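Local atomic coordinates of carbamate kinase (Aeropyrum pernix, PDB entry 2E9Y), a protein that probably catalyses the reversible transfer of a phosphate group between carbamoyl phosphate and ADP, giving ATP and carbamate. Residues S221-A224 with T225-A229. Residues are numbered along the deposited sequence; the frame is centred on the assembly and turned at random.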
loop_
_atom_site.group_PDB
_atom_site.type_symbol
_atom_site.label_atom_id
_atom_site.label_comp_id
_atom_site.label_asym_id
_atom_site.label_seq_id
_atom_site.Cartn_x
_atom_site.Cartn_y
_atom_site.Cartn_z
ATOM N N SER A 221 -18.577 9.445 1.136
ATOM C CA SER A 221 -19.466 10.585 1.326
ATOM C C SER A 221 -18.810 11.554 2.306
ATOM O O SER A 221 -18.752 12.763 2.067
ATOM C CB SER A 221 -20.816 10.119 1.876
ATOM O OG SER A 221 -21.722 11.205 1.992
ATOM N N LEU A 222 -18.318 11.016 3.417
ATOM C CA LEU A 222 -17.653 11.838 4.416
ATOM C C LEU A 222 -16.442 12.541 3.810
ATOM O O LEU A 222 -16.197 13.714 4.091
ATOM C CB LEU A 222 -17.221 10.979 5.610
ATOM C CG LEU A 222 -16.450 11.697 6.721
ATOM C CD1 LEU A 222 -17.282 12.834 7.295
ATOM C CD2 LEU A 222 -16.097 10.688 7.806
ATOM N N LEU A 223 -15.679 11.828 2.982
ATOM C CA LEU A 223 -14.502 12.419 2.345
ATOM C C LEU A 223 -14.906 13.589 1.451
ATOM O O LEU A 223 -14.267 14.638 1.465
ATOM C CB LEU A 223 -13.756 11.384 1.491
ATOM C CG LEU A 223 -12.515 11.912 0.757
ATOM C CD1 LEU A 223 -11.503 12.447 1.765
ATOM C CD2 LEU A 223 -11.883 10.796 -0.074
ATOM N N ALA A 224 -15.963 13.393 0.668
ATOM C CA ALA A 224 -16.446 14.434 -0.241
ATOM C C ALA A 224 -16.804 15.687 0.552
ATOM O O ALA A 224 -16.491 16.809 0.149
ATOM C CB ALA A 224 -17.668 13.930 -1.015
ATOM N N THR A 225 -17.460 15.484 1.686
ATOM C CA THR A 225 -17.851 16.589 2.547
ATOM C C THR A 225 -16.631 17.299 3.133
ATOM O O THR A 225 -16.577 18.529 3.154
ATOM C CB THR A 225 -18.757 16.093 3.696
ATOM O OG1 THR A 225 -20.009 15.653 3.157
ATOM C CG2 THR A 225 -19.006 17.204 4.710
ATOM N N GLN A 226 -15.644 16.534 3.594
ATOM C CA GLN A 226 -14.460 17.132 4.202
ATOM C C GLN A 226 -13.525 17.803 3.172
ATOM O O GLN A 226 -12.719 18.664 3.500
ATOM C CB GLN A 226 -13.709 16.052 4.990
ATOM C CG GLN A 226 -14.527 15.505 6.163
ATOM C CD GLN A 226 -13.624 14.784 7.144
ATOM O OE1 GLN A 226 -12.828 13.924 6.802
ATOM N NE2 GLN A 226 -13.839 15.110 8.435
ATOM N N LEU A 227 -13.626 17.353 1.900
ATOM C CA LEU A 227 -12.814 17.966 0.846
ATOM C C LEU A 227 -13.526 19.163 0.211
ATOM O O LEU A 227 -13.023 19.815 -0.697
ATOM C CB LEU A 227 -12.557 16.923 -0.254
ATOM C CG LEU A 227 -11.540 15.840 0.104
ATOM C CD1 LEU A 227 -11.312 14.875 -1.063
ATOM C CD2 LEU A 227 -10.177 16.415 0.476
ATOM N N ASN A 228 -14.761 19.418 0.674
ATOM C CA ASN A 228 -15.576 20.434 0.012
ATOM C C ASN A 228 -15.731 20.132 -1.488
ATOM O O ASN A 228 -15.612 21.010 -2.333
ATOM C CB ASN A 228 -14.902 21.796 0.192
ATOM C CG ASN A 228 -14.810 22.140 1.659
ATOM O OD1 ASN A 228 -13.831 22.717 2.121
ATOM N ND2 ASN A 228 -15.906 21.863 2.385
ATOM N N ALA A 229 -15.970 18.862 -1.804
ATOM C CA ALA A 229 -16.120 18.432 -3.187
ATOM C C ALA A 229 -17.381 19.035 -3.785
ATOM O O ALA A 229 -18.342 19.331 -3.073
ATOM C CB ALA A 229 -16.181 16.903 -3.262
HETATM O O HOH W 1 -21.242 13.389 3.943
#
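L223 and L227, one helical turn apart, make the tight side of this helix end. CD1 of L227 lies 3.7 Å from CG of L223, the two side chains crossing at a slant. L223 extends anti to its own N (chi1 179°), which brings CG and the CD1 methyl against L227. Leucine suits both places, its branched end packing on I179 and V50 and so joining helix 216-226 to helix 176-185 and strand 48-52. With an alanine in place of L223, the CG and CD1 that touch L227 are gone, which would probably open a gap beside L227 CD1. Small A224 fits against F285 of helix 275-289 and meets A229 CB through its own CB at 4.0 Å.

The looser side holds partly exposed T225 and Q226 and, above all, exposed N228. T225 OG1 reaches a water at 2.7 Å, shared with buried S221 OG, which also bonds A281 O. Q226 lays CG 4.0 Å from L222 CD1 and sends OE1 to I173 N.

L227 N to L223 O (2.8 Å) continues the helix; N228, at positive phi (56°) as asparagine readily is, completes a Schellman motif. A224 O thus takes A229 N, T225 O takes N228 N and Q226 O takes R176 NE: apolar packing fixes the inner side, while the helix stops with these carbonyls paired.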